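Local structure of orphan protein TM0875 (Thermotoga maritima, 1O22) at residues 22-27 / 158-163. The protein is of unknown function, an orphan protein of Thermotoga maritima with a fold of its own. Numbering follows the deposited sequence.
Sequences LYYKKG and EYTFSV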
loop_
_atom_site.group_PDB
_atom_site.type_symbol
_atom_site.label_atom_id
_atom_site.label_comp_id
_atom_site.label_asym_id
_atom_site.label_seq_id
_atom_site.Cartn_x
_atom_site.Cartn_y
_atom_site.Cartn_z
ATOM N N LEU A 22 3.660 -13.142 10.004
ATOM C CA LEU A 22 2.638 -14.115 9.604
ATOM C C LEU A 22 1.945 -14.539 10.876
ATOM O O LEU A 22 2.615 -14.939 11.817
ATOM C CB LEU A 22 3.295 -15.328 8.930
ATOM C CG LEU A 22 4.234 -15.033 7.765
ATOM C CD1 LEU A 22 4.974 -16.324 7.333
ATOM C CD2 LEU A 22 3.470 -14.458 6.598
ATOM N N TYR A 23 0.625 -14.424 10.934
ATOM C CA TYR A 23 -0.104 -14.799 12.135
ATOM C C TYR A 23 -1.015 -15.971 11.814
ATOM O O TYR A 23 -1.400 -16.158 10.663
ATOM C CB TYR A 23 -0.892 -13.612 12.741
ATOM C CG TYR A 23 -2.040 -13.104 11.897
ATOM C CD1 TYR A 23 -3.305 -13.671 11.988
ATOM C CD2 TYR A 23 -1.850 -12.044 11.013
ATOM C CE1 TYR A 23 -4.314 -13.240 11.211
ATOM C CE2 TYR A 23 -2.865 -11.602 10.238
ATOM C CZ TYR A 23 -4.101 -12.171 10.350
ATOM O OH TYR A 23 -5.114 -11.705 9.528
ATOM N N TYR A 24 -1.337 -16.763 12.844
ATOM C CA TYR A 24 -2.107 -17.995 12.678
ATOM C C TYR A 24 -2.999 -18.203 13.867
ATOM O O TYR A 24 -2.524 -18.131 15.008
ATOM C CB TYR A 24 -1.167 -19.234 12.602
ATOM C CG TYR A 24 -0.043 -19.129 11.604
ATOM C CD1 TYR A 24 -0.238 -19.471 10.275
ATOM C CD2 TYR A 24 1.210 -18.675 11.985
ATOM C CE1 TYR A 24 0.789 -19.377 9.340
ATOM C CE2 TYR A 24 2.257 -18.588 11.059
ATOM C CZ TYR A 24 2.032 -18.939 9.735
ATOM O OH TYR A 24 3.038 -18.860 8.792
ATOM N N LYS A 25 -4.257 -18.533 13.626
ATOM C CA LYS A 25 -5.108 -18.974 14.726
ATOM C C LYS A 25 -4.601 -20.312 15.331
ATOM O O LYS A 25 -4.398 -21.315 14.621
ATOM C CB LYS A 25 -6.577 -19.069 14.320
ATOM C CG LYS A 25 -7.543 -19.152 15.557
ATOM C CD LYS A 25 -8.903 -18.688 15.225
ATOM C CE LYS A 25 -9.682 -18.309 16.422
ATOM N NZ LYS A 25 -11.099 -18.093 16.006
ATOM N N LYS A 26 -4.352 -20.291 16.633
ATOM C CA LYS A 26 -3.943 -21.490 17.371
ATOM C C LYS A 26 -4.866 -22.664 17.091
ATOM O O LYS A 26 -6.096 -22.501 16.970
ATOM C CB LYS A 26 -3.938 -21.251 18.863
ATOM C CG LYS A 26 -2.803 -20.461 19.389
ATOM C CD LYS A 26 -3.016 -20.166 20.869
ATOM C CE LYS A 26 -1.779 -19.574 21.556
ATOM N NZ LYS A 26 -2.056 -19.158 22.998
ATOM N N GLY A 27 -4.248 -23.834 16.982
ATOM C CA GLY A 27 -4.949 -25.070 16.747
ATOM C C GLY A 27 -5.230 -25.410 15.301
ATOM O O GLY A 27 -5.398 -26.584 14.981
ATOM N N GLU A 158 -5.411 -16.309 21.303
ATOM C CA GLU A 158 -5.794 -17.359 20.373
ATOM C C GLU A 158 -4.936 -17.434 19.120
ATOM O O GLU A 158 -5.264 -18.167 18.208
ATOM C CB GLU A 158 -7.292 -17.186 20.003
ATOM C CG GLU A 158 -8.195 -17.458 21.199
ATOM C CD GLU A 158 -9.685 -17.290 20.926
ATOM O OE1 GLU A 158 -10.087 -16.926 19.811
ATOM O OE2 GLU A 158 -10.473 -17.526 21.870
ATOM N N TYR A 159 -3.849 -16.682 19.083
ATOM C CA TYR A 159 -2.931 -16.609 17.943
ATOM C C TYR A 159 -1.476 -16.850 18.305
ATOM O O TYR A 159 -1.036 -16.555 19.414
ATOM C CB TYR A 159 -3.013 -15.216 17.257
ATOM C CG TYR A 159 -4.349 -14.993 16.615
ATOM C CD1 TYR A 159 -4.553 -15.304 15.304
ATOM C CD2 TYR A 159 -5.425 -14.550 17.360
ATOM C CE1 TYR A 159 -5.772 -15.168 14.741
ATOM C CE2 TYR A 159 -6.659 -14.401 16.814
ATOM C CZ TYR A 159 -6.833 -14.705 15.484
ATOM O OH TYR A 159 -8.075 -14.564 14.929
ATOM N N THR A 160 -0.748 -17.397 17.344
ATOM C CA THR A 160 0.695 -17.319 17.314
ATOM C C THR A 160 1.094 -16.476 16.105
ATOM O O THR A 160 0.290 -16.235 15.185
ATOM C CB THR A 160 1.346 -18.702 17.219
ATOM O OG1 THR A 160 1.038 -19.330 15.965
ATOM C CG2 THR A 160 0.803 -19.645 18.279
ATOM N N PHE A 161 2.324 -16.003 16.102
ATOM C CA PHE A 161 2.841 -15.272 14.933
ATOM C C PHE A 161 4.346 -15.482 14.781
ATOM O O PHE A 161 5.025 -15.779 15.753
ATOM C CB PHE A 161 2.449 -13.784 14.984
ATOM C CG PHE A 161 2.946 -13.051 16.202
ATOM C CD1 PHE A 161 4.217 -12.507 16.219
ATOM C CD2 PHE A 161 2.144 -12.922 17.332
ATOM C CE1 PHE A 161 4.714 -11.871 17.359
ATOM C CE2 PHE A 161 2.619 -12.271 18.449
ATOM C CZ PHE A 161 3.913 -11.743 18.468
ATOM N N SER A 162 4.854 -15.393 13.557
ATOM C CA SER A 162 6.305 -15.367 13.323
ATOM C C SER A 162 6.727 -14.100 12.587
ATOM O O SER A 162 5.967 -13.529 11.783
ATOM C CB SER A 162 6.773 -16.579 12.514
ATOM O OG SER A 162 6.053 -16.659 11.298
ATOM N N VAL A 163 7.969 -13.699 12.855
ATOM C CA VAL A 163 8.549 -12.489 12.320
ATOM C C VAL A 163 9.739 -12.854 11.423
ATOM O O VAL A 163 10.513 -13.737 11.760
ATOM C CB VAL A 163 9.022 -11.602 13.455
ATOM C CG1 VAL A 163 9.450 -10.214 12.911
ATOM C CG2 VAL A 163 7.942 -11.456 14.481
HETATM O O HOH W 1 -10.576 -14.986 16.282
HETATM O O HOH W 2 -12.493 -18.603 18.517
#
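Leu22 and Ser162 exchange two backbone hydrogen bonds, Tyr24 and Thr160 do the same two residues further along, and Lys26 N adds a fifth to Glu158 O (2.8 Å), a worked example of how an antiparallel strand pair divides into a packed and an open face. The packed face carries Tyr23, Phe161 and the Tyr159 ring. Tyr23 CD1 lies 3.9 Å from Tyr159 CD1, the two tyrosines running side by side and pointing the same way, with ring planes at 68°. With CG beside its backbone N (chi1 -66°), Tyr159 brings its ring back against the backbone of Tyr24 and Lys25, although the bond from its CA points away from that strand; CD1 thereby comes 3.5 Å from Tyr24 O and CE1 4.0 Å from Lys25 CB. Replacing this ring by an alanine is likely to uncover Tyr23 CD1 and leave Glu54 O and the water shared with Lys25 NZ without their hydroxyl partner. The other face is looser: Thr160 OG1 and Ser162 OG sit near the plane of the Tyr24 ring, at its edge, and Thr160 CG2 brushes Lys26 CG at 3.9 Å. Toward solvent, extended Lys25 and Glu158 run alongside each other, yet NZ stays 4.1 Å from OE1, too far for a salt bridge, and a second water joins them instead. Strand 159-165 is outermost in the chain's mixed sheet, while strand 56-66 flanks 19-25 on its other side; helix 137-152 covers the packed face, Phe149 stacking on Tyr159, Phe148 meeting Tyr23 and Met145 touching both Tyr23 and Phe161.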